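Local coordinates for extracellular solute-binding protein, family 5 (Chelativorans sp., PDB 6WM6) that binds EDTA and related aminopolycarboxylates in the periplasm, probably handing them to an ABC transporter for uptake, at residues A[322-327]-A[519-524]; A[327-332]-A[378-383]; A[219-224]-A[239-244]. One frame throughout, in Å; residues are numbered along the deposited sequence.

How the contacts relate
Contacts 1 and 2 share helix 321-330 and meet at Val327; their centres lie about 10 Å apart, and Ala326 O touches Ala380 CB between them. Contact 3 is remote, its centre about 51 Å from that of contact 1 and on the opposite side of the chain's centre, where it closes the ends of a beta hairpin. Contact 2 is mostly buried and made of small apolar groups, with a water bridge at its margin. Contact 1 is only partly buried and is polar, one arginine gripping carbonyl oxygens where helix 504-521 gives way to a strand. Contact 3, also partly buried, relies on aromatic rings laid against glycine and proline backbone.

Contact 1. Residues A[322-327]-A[519-524]; sequences ALRKAV and MDYAAL
Arg324 and Tyr521 make the tight part of this contact, where helix 321-330 meets the C-terminal end of helix 504-521. The guanidinium grips one backbone oxygen side-on with two nitrogens: Arg324 NH2 lies 2.8 Å and Arg324 NE 3.1 Å from Tyr521 O, which sits in the guanidinium plane. Ala522 O adds a weak bond from NE, and Arg324 CD rests 3.2 Å from Ala522 O. A bend in the arginine chain (chi3 -59°) helps turn the group onto these carbonyls, while NH1 is engaged by Met318 O. The two-nitrogen grip fixes the rotation of the guanidinium, and NH2 is thereby held over the centre of the Tyr521 ring, whose hydroxyl bonds Ser313. This is a cation-pi contact, with Arg324 CZ 4.5 Å from the centroid of the Tyr521 ring and the two planes 47° apart. Ala522, the residue with positive phi that follows the helix, sets its CB 3.8 Å from Lys325 CG.

In the alpha/beta lobe of this periplasmic binding protein, the turn at Ala522 carries helix 504-521 into strand 524-537. That strand pairs with strand 305-311, against which helix 321-330 packs, and Ala523 is joined to Leu311 by backbone hydrogen bonding.

The margin, where Lys325 and Asp520 are partly exposed, is looser. Lys325 runs out extended, bringing Lys325 CE 3.0 Å from Asp520 O, yet Lys325 NZ stays 5.8 Å from Asp520 OD1, too far for a salt bridge. The Asp520 carboxylate instead pairs with Arg370.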
loop_
_atom_site.group_PDB
_atom_site.type_symbol
_atom_site.label_atom_id
_atom_site.label_comp_id
_atom_site.label_asym_id
_atom_site.label_seq_id
_atom_site.Cartn_x
_atom_site.Cartn_y
_atom_site.Cartn_z
ATOM N N ALA A 322 3.655 13.433 -27.861
ATOM C CA ALA A 322 3.507 14.886 -27.869
ATOM C C ALA A 322 2.215 15.315 -27.184
ATOM O O ALA A 322 2.188 16.329 -26.477
ATOM C CB ALA A 322 3.561 15.410 -29.306
ATOM N N LEU A 323 1.128 14.581 -27.406
ATOM C CA LEU A 323 -0.128 14.922 -26.743
ATOM C C LEU A 323 -0.009 14.689 -25.242
ATOM O O LEU A 323 -0.493 15.501 -24.442
ATOM C CB LEU A 323 -1.303 14.149 -27.352
ATOM C CG LEU A 323 -2.667 14.484 -26.767
ATOM C CD1 LEU A 323 -3.005 15.955 -26.961
ATOM C CD2 LEU A 323 -3.766 13.611 -27.393
ATOM N N ARG A 324 0.664 13.601 -24.842
ATOM C CA ARG A 324 0.889 13.352 -23.417
ATOM C C ARG A 324 1.641 14.506 -22.784
ATOM O O ARG A 324 1.223 15.048 -21.740
ATOM C CB ARG A 324 1.663 12.053 -23.202
ATOM C CG ARG A 324 0.911 10.830 -23.695
ATOM C CD ARG A 324 1.451 9.525 -23.104
ATOM N NE ARG A 324 2.859 9.191 -23.338
ATOM C CZ ARG A 324 3.310 8.532 -24.406
ATOM N NH1 ARG A 324 2.482 8.193 -25.383
ATOM N NH2 ARG A 324 4.590 8.213 -24.476
ATOM N N LYS A 325 2.760 14.909 -23.397
ATOM C CA LYS A 325 3.562 15.974 -22.812
ATOM C C LYS A 325 2.816 17.297 -22.791
ATOM O O LYS A 325 2.938 18.067 -21.828
ATOM C CB LYS A 325 4.900 16.095 -23.535
ATOM C CG LYS A 325 5.784 14.890 -23.289
ATOM C CD LYS A 325 7.155 14.984 -23.919
ATOM C CE LYS A 325 7.956 13.766 -23.492
ATOM N NZ LYS A 325 9.357 13.756 -23.978
ATOM N N ALA A 326 2.020 17.577 -23.820
ATOM C CA ALA A 326 1.267 18.821 -23.832
ATOM C C ALA A 326 0.233 18.844 -22.720
ATOM O O ALA A 326 0.104 19.844 -21.994
ATOM C CB ALA A 326 0.588 19.013 -25.189
ATOM N N VAL A 327 -0.495 17.744 -22.543
ATOM C CA VAL A 327 -1.475 17.664 -21.457
ATOM C C VAL A 327 -0.801 17.858 -20.110
ATOM O O VAL A 327 -1.278 18.633 -19.262
ATOM C CB VAL A 327 -2.257 16.339 -21.545
ATOM C CG1 VAL A 327 -2.966 16.009 -20.225
ATOM C CG2 VAL A 327 -3.234 16.402 -22.718
ATOM N N MET A 519 9.751 9.453 -16.475
ATOM C CA MET A 519 9.154 10.763 -16.637
ATOM C C MET A 519 9.319 11.296 -18.052
ATOM O O MET A 519 8.407 11.973 -18.546
ATOM C CB MET A 519 9.727 11.709 -15.600
ATOM C CG MET A 519 9.335 11.311 -14.177
ATOM S SD MET A 519 7.551 11.016 -13.937
ATOM C CE MET A 519 7.060 12.642 -14.352
ATOM N N ASP A 520 10.423 10.979 -18.729
ATOM C CA ASP A 520 10.568 11.356 -20.124
ATOM C C ASP A 520 9.414 10.810 -20.964
ATOM O O ASP A 520 8.971 11.448 -21.931
ATOM C CB ASP A 520 11.884 10.804 -20.701
ATOM C CG ASP A 520 13.121 11.506 -20.187
ATOM O OD1 ASP A 520 13.038 12.621 -19.629
ATOM O OD2 ASP A 520 14.212 10.904 -20.372
ATOM N N TYR A 521 8.923 9.598 -20.636
ATOM C CA TYR A 521 7.912 8.927 -21.451
ATOM C C TYR A 521 6.518 9.505 -21.233
ATOM O O TYR A 521 5.644 9.322 -22.085
ATOM C CB TYR A 521 7.943 7.429 -21.110
ATOM C CG TYR A 521 7.132 6.531 -21.994
ATOM C CD1 TYR A 521 7.485 6.337 -23.326
ATOM C CD2 TYR A 521 6.020 5.858 -21.506
ATOM C CE1 TYR A 521 6.722 5.495 -24.159
ATOM C CE2 TYR A 521 5.277 5.023 -22.315
ATOM C CZ TYR A 521 5.627 4.845 -23.617
ATOM O OH TYR A 521 4.859 4.012 -24.424
ATOM N N ALA A 522 6.286 10.172 -20.099
ATOM C CA ALA A 522 5.072 10.945 -19.858
ATOM C C ALA A 522 3.798 10.106 -19.909
ATOM O O ALA A 522 2.754 10.563 -20.380
ATOM C CB ALA A 522 4.978 12.143 -20.810
ATOM N N ALA A 523 3.859 8.873 -19.408
ATOM C CA ALA A 523 2.683 8.023 -19.271
ATOM C C ALA A 523 2.143 7.961 -17.844
ATOM O O ALA A 523 1.082 7.356 -17.611
ATOM C CB ALA A 523 2.968 6.603 -19.788
ATOM N N LEU A 524 2.823 8.580 -16.894
ATOM C CA LEU A 524 2.401 8.535 -15.487
ATOM C C LEU A 524 2.781 9.857 -14.830
ATOM O O LEU A 524 3.967 10.222 -14.769
ATOM C CB LEU A 524 3.028 7.339 -14.771
ATOM C CG LEU A 524 2.559 7.087 -13.344
ATOM C CD1 LEU A 524 1.087 6.793 -13.302
ATOM C CD2 LEU A 524 3.357 5.908 -12.768
#

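Contact 2. Residues A[327-332]-A[378-383]; sequences VLTAID and EKAKGI
Ala330 and Ala380 meet methyl to methyl, Ala330 CB 4.0 Å from Ala380 CB, where helix 321-330 packs on helix 377-386. Beside this apolar pair, Thr329 turns its own methyl to the partner helix: Thr329 CG2 stands anti to the backbone N and lies 3.9 Å from Ala380 N. Thr329 CG2 is also 4.0 Å from Lys379 CD, the two side chains crossing at about a right angle. Farther along, Ile383 extends its CD1 to 3.7 Å from Thr329 OG1. With nothing larger than threonine and alanine at the closest point, the backbones come near, Thr329 CA and Ala380 CA being 5.5 Å apart.

In the alpha/beta lobe, helix 377-386 covers one flank of helix 321-330, while Val327, and Ile331 just past the helix end, reach strand 305-311 and helix 416-429.

The polar part lies at the exposed Lys379. A water donates to Thr329 OG1 at 2.7 Å and accepts from Lys379 NZ at 2.9 Å, a bridge made possible by the lysine chain folding back at its last torsion (chi4 -64°). The threonine hydroxyl is bonded as well to Lys325 O, one turn earlier in its own helix, so it accepts from the water while the helix backbone holds it from the other side of the bond network. Thr329 also pairs by backbone with Asp376, whose OD1 accepts from Lys379 N at the start of helix 377-386.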
loop_
_atom_site.group_PDB
_atom_site.type_symbol
_atom_site.label_atom_id
_atom_site.label_comp_id
_atom_site.label_asym_id
_atom_site.label_seq_id
_atom_site.Cartn_x
_atom_site.Cartn_y
_atom_site.Cartn_z
ATOM N N VAL A 327 -0.495 17.744 -22.543
ATOM C CA VAL A 327 -1.475 17.664 -21.457
ATOM C C VAL A 327 -0.801 17.858 -20.110
ATOM O O VAL A 327 -1.278 18.633 -19.262
ATOM C CB VAL A 327 -2.257 16.339 -21.545
ATOM C CG1 VAL A 327 -2.966 16.009 -20.225
ATOM C CG2 VAL A 327 -3.234 16.402 -22.718
ATOM N N LEU A 328 0.313 17.165 -19.887
ATOM C CA LEU A 328 0.963 17.265 -18.580
ATOM C C LEU A 328 1.516 18.663 -18.332
ATOM O O LEU A 328 1.506 19.138 -17.189
ATOM C CB LEU A 328 2.067 16.228 -18.434
ATOM C CG LEU A 328 1.629 14.758 -18.497
ATOM C CD1 LEU A 328 2.788 13.864 -18.111
ATOM C CD2 LEU A 328 0.412 14.534 -17.642
ATOM N N THR A 329 1.965 19.349 -19.382
ATOM C CA THR A 329 2.492 20.702 -19.236
ATOM C C THR A 329 1.381 21.697 -18.920
ATOM O O THR A 329 1.585 22.629 -18.129
ATOM C CB THR A 329 3.229 21.068 -20.517
ATOM O OG1 THR A 329 4.332 20.177 -20.708
ATOM C CG2 THR A 329 3.777 22.503 -20.484
ATOM N N ALA A 330 0.202 21.512 -19.508
ATOM C CA ALA A 330 -0.925 22.397 -19.260
ATOM C C ALA A 330 -1.523 22.218 -17.872
ATOM O O ALA A 330 -2.096 23.165 -17.309
ATOM C CB ALA A 330 -2.001 22.142 -20.314
ATOM N N ILE A 331 -1.432 21.020 -17.294
ATOM C CA ILE A 331 -1.962 20.816 -15.947
ATOM C C ILE A 331 -1.225 21.724 -14.979
ATOM O O ILE A 331 0.008 21.817 -14.990
ATOM C CB ILE A 331 -1.859 19.329 -15.569
ATOM C CG1 ILE A 331 -2.864 18.534 -16.373
ATOM C CG2 ILE A 331 -2.051 19.135 -14.075
ATOM C CD1 ILE A 331 -2.716 17.024 -16.242
ATOM N N ASP A 332 -1.988 22.404 -14.115
ATOM C CA ASP A 332 -1.430 23.309 -13.103
ATOM C C ASP A 332 -1.451 22.575 -11.772
ATOM O O ASP A 332 -2.476 22.549 -11.085
ATOM C CB ASP A 332 -2.270 24.583 -13.044
ATOM C CG ASP A 332 -1.683 25.650 -12.131
ATOM O OD1 ASP A 332 -0.917 25.315 -11.205
ATOM O OD2 ASP A 332 -2.017 26.835 -12.344
ATOM N N GLU A 378 0.892 28.115 -23.031
ATOM C CA GLU A 378 1.605 28.491 -24.248
ATOM C C GLU A 378 2.681 27.470 -24.598
ATOM O O GLU A 378 2.860 27.124 -25.770
ATOM C CB GLU A 378 2.163 29.907 -24.131
ATOM C CG GLU A 378 1.074 30.988 -24.128
ATOM C CD GLU A 378 0.095 30.853 -25.289
ATOM O OE1 GLU A 378 0.552 30.671 -26.439
ATOM O OE2 GLU A 378 -1.131 30.908 -25.045
ATOM N N LYS A 379 3.376 26.930 -23.591
ATOM C CA LYS A 379 4.344 25.877 -23.882
ATOM C C LYS A 379 3.641 24.619 -24.384
ATOM O O LYS A 379 4.109 23.979 -25.340
ATOM C CB LYS A 379 5.193 25.581 -22.643
ATOM C CG LYS A 379 6.261 24.534 -22.869
ATOM C CD LYS A 379 7.132 24.341 -21.634
ATOM C CE LYS A 379 8.498 23.768 -21.989
ATOM N NZ LYS A 379 8.425 22.398 -22.570
ATOM N N ALA A 380 2.521 24.247 -23.745
ATOM C CA ALA A 380 1.769 23.082 -24.190
ATOM C C ALA A 380 1.302 23.243 -25.633
ATOM O O ALA A 380 1.383 22.295 -26.436
ATOM C CB ALA A 380 0.574 22.874 -23.265
ATOM N N LYS A 381 0.796 24.433 -25.991
ATOM C CA LYS A 381 0.378 24.668 -27.370
ATOM C C LYS A 381 1.561 24.546 -28.317
ATOM O O LYS A 381 1.412 24.038 -29.432
ATOM C CB LYS A 381 -0.263 26.049 -27.495
ATOM C CG LYS A 381 -1.666 26.140 -26.958
ATOM C CD LYS A 381 -2.181 27.577 -27.085
ATOM C CE LYS A 381 -3.636 27.713 -26.673
ATOM N NZ LYS A 381 -4.066 29.141 -26.729
ATOM N N GLY A 382 2.740 25.002 -27.890
ATOM C CA GLY A 382 3.925 24.858 -28.719
ATOM C C GLY A 382 4.288 23.409 -28.965
ATOM O O GLY A 382 4.633 23.022 -30.081
ATOM N N ILE A 383 4.214 22.580 -27.919
ATOM C CA ILE A 383 4.470 21.151 -28.076
ATOM C C ILE A 383 3.532 20.567 -29.121
ATOM O O ILE A 383 3.939 19.780 -29.985
ATOM C CB ILE A 383 4.322 20.437 -26.713
ATOM C CG1 ILE A 383 5.445 20.894 -25.767
ATOM C CG2 ILE A 383 4.354 18.939 -26.889
ATOM C CD1 ILE A 383 5.211 20.511 -24.308
HETATM O O HOH W 1 7.041 20.476 -20.972
#

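Contact 3. Residues A[219-224]-A[239-244]; sequences GGPYMV and PKWYGE
Pro221 and Trp241 bring the backbones closest, 5.2 Å between their CA atoms, at the open end of the hairpin of strands 222-228 and 232-237. Trp241 CG stands anti to the backbone N (chi1 171°), which lays the indole along Gly220 and Pro221: Pro221 CA makes a CH-pi contact 3.8 Å from the centroid of the Trp241 five-membered ring, 21° off its normal, and Trp241 CE3 is 3.3 Å from Gly220 C. Gly243 N covers the opposite face, and a CB on that glycine would run into the ring. Lys245 O takes the hydrogen of Trp241 NE1, which helps fix the ring's rotation. Tyr242 OH donates to Gly219 O at 2.7 Å, tilted 16° from the carbonyl plane, and its ring presents a face to Trp241 CZ3. Toward the strand, Met223 SD touches Pro239 CD at 3.8 Å. Cutting Trp241 back to an alanine is likely to open a gap between Pro221 and Gly243 and leave Lys245 O without its indole donor. The chemistry implies a join whose bulk comes from an indole packed on both faces, while the phenol bond at Gly219 holds the loop to the approach of strand 222-228.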
loop_
_atom_site.group_PDB
_atom_site.type_symbol
_atom_site.label_atom_id
_atom_site.label_comp_id
_atom_site.label_asym_id
_atom_site.label_seq_id
_atom_site.Cartn_x
_atom_site.Cartn_y
_atom_site.Cartn_z
ATOM N N GLY A 219 -0.469 -17.061 15.666
ATOM C CA GLY A 219 0.891 -16.909 16.145
ATOM C C GLY A 219 1.141 -15.523 16.701
ATOM O O GLY A 219 2.295 -15.069 16.789
ATOM N N GLY A 220 0.053 -14.829 17.050
ATOM C CA GLY A 220 0.112 -13.453 17.511
ATOM C C GLY A 220 -0.615 -13.259 18.820
ATOM O O GLY A 220 -1.017 -14.222 19.486
ATOM N N PRO A 221 -0.848 -12.003 19.197
ATOM C CA PRO A 221 -1.434 -11.721 20.520
ATOM C C PRO A 221 -2.904 -12.070 20.628
ATOM O O PRO A 221 -3.375 -12.292 21.748
ATOM C CB PRO A 221 -1.186 -10.206 20.701
ATOM C CG PRO A 221 -1.045 -9.689 19.290
ATOM C CD PRO A 221 -0.309 -10.784 18.559
ATOM N N TYR A 222 -3.620 -12.125 19.506
ATOM C CA TYR A 222 -5.055 -12.378 19.487
ATOM C C TYR A 222 -5.368 -13.567 18.580
ATOM O O TYR A 222 -4.525 -13.996 17.785
ATOM C CB TYR A 222 -5.820 -11.109 19.036
ATOM C CG TYR A 222 -5.798 -10.006 20.090
ATOM C CD1 TYR A 222 -6.686 -10.010 21.139
ATOM C CD2 TYR A 222 -4.877 -8.979 20.017
ATOM C CE1 TYR A 222 -6.659 -9.041 22.106
ATOM C CE2 TYR A 222 -4.846 -7.980 20.975
ATOM C CZ TYR A 222 -5.737 -8.026 22.020
ATOM O OH TYR A 222 -5.722 -7.064 23.019
ATOM N N MET A 223 -6.576 -14.099 18.717
ATOM C CA MET A 223 -7.050 -15.177 17.861
ATOM C C MET A 223 -8.541 -15.001 17.650
ATOM O O MET A 223 -9.216 -14.414 18.485
ATOM C CB MET A 223 -6.717 -16.539 18.483
ATOM C CG MET A 223 -7.466 -16.859 19.771
ATOM S SD MET A 223 -6.737 -18.270 20.642
ATOM C CE MET A 223 -6.710 -19.535 19.386
ATOM N N VAL A 224 -9.055 -15.531 16.546
ATOM C CA VAL A 224 -10.467 -15.350 16.220
ATOM C C VAL A 224 -11.333 -16.239 17.102
ATOM O O VAL A 224 -11.137 -17.467 17.170
ATOM C CB VAL A 224 -10.713 -15.621 14.729
ATOM C CG1 VAL A 224 -12.218 -15.462 14.402
ATOM C CG2 VAL A 224 -9.904 -14.693 13.876
ATOM N N PRO A 239 -3.980 -17.355 24.459
ATOM C CA PRO A 239 -3.383 -17.676 25.755
ATOM C C PRO A 239 -1.936 -18.109 25.684
ATOM O O PRO A 239 -1.246 -18.090 26.716
ATOM C CB PRO A 239 -4.254 -18.826 26.287
ATOM C CG PRO A 239 -5.428 -18.912 25.412
ATOM C CD PRO A 239 -5.140 -18.193 24.127
ATOM N N LYS A 240 -1.456 -18.506 24.508
ATOM C CA LYS A 240 -0.073 -18.913 24.321
ATOM C C LYS A 240 0.768 -17.823 23.644
ATOM O O LYS A 240 1.873 -18.097 23.176
ATOM C CB LYS A 240 0.000 -20.221 23.546
ATOM C CG LYS A 240 -0.637 -21.401 24.273
ATOM C CD LYS A 240 -0.224 -22.719 23.635
ATOM C CE LYS A 240 -0.935 -23.923 24.248
ATOM N NZ LYS A 240 -0.610 -24.095 25.688
ATOM N N TRP A 241 0.280 -16.582 23.595
ATOM C CA TRP A 241 1.109 -15.503 23.086
ATOM C C TRP A 241 2.424 -15.430 23.858
ATOM O O TRP A 241 2.446 -15.459 25.091
ATOM C CB TRP A 241 0.344 -14.174 23.198
ATOM C CG TRP A 241 1.136 -12.929 22.898
ATOM C CD1 TRP A 241 1.245 -11.839 23.712
ATOM C CD2 TRP A 241 1.898 -12.622 21.714
ATOM N NE1 TRP A 241 2.014 -10.884 23.117
ATOM C CE2 TRP A 241 2.425 -11.320 21.881
ATOM C CE3 TRP A 241 2.183 -13.311 20.515
ATOM C CZ2 TRP A 241 3.231 -10.708 20.921
ATOM C CZ3 TRP A 241 2.996 -12.698 19.575
ATOM C CH2 TRP A 241 3.498 -11.407 19.782
ATOM N N TYR A 242 3.517 -15.268 23.112
ATOM C CA TYR A 242 4.882 -15.409 23.612
ATOM C C TYR A 242 5.649 -14.095 23.578
ATOM O O TYR A 242 6.849 -14.067 23.885
ATOM C CB TYR A 242 5.630 -16.454 22.772
ATOM C CG TYR A 242 5.458 -16.200 21.289
ATOM C CD1 TYR A 242 6.302 -15.337 20.612
ATOM C CD2 TYR A 242 4.401 -16.764 20.571
ATOM C CE1 TYR A 242 6.130 -15.055 19.290
ATOM C CE2 TYR A 242 4.210 -16.477 19.239
ATOM C CZ TYR A 242 5.080 -15.606 18.590
ATOM O OH TYR A 242 4.922 -15.289 17.273
ATOM N N GLY A 243 4.984 -13.009 23.221
ATOM C CA GLY A 243 5.666 -11.737 23.091
ATOM C C GLY A 243 5.815 -10.995 24.397
ATOM O O GLY A 243 5.206 -11.334 25.413
ATOM N N GLU A 244 6.612 -9.934 24.320
ATOM C CA GLU A 244 6.976 -9.169 25.517
ATOM C C GLU A 244 5.792 -8.399 26.086
ATOM O O GLU A 244 5.655 -8.296 27.312
ATOM C CB GLU A 244 8.109 -8.200 25.147
ATOM C CG GLU A 244 8.574 -7.268 26.262
ATOM C CD GLU A 244 9.419 -7.975 27.306
ATOM O OE1 GLU A 244 9.584 -9.211 27.212
ATOM O OE2 GLU A 244 9.922 -7.289 28.221
#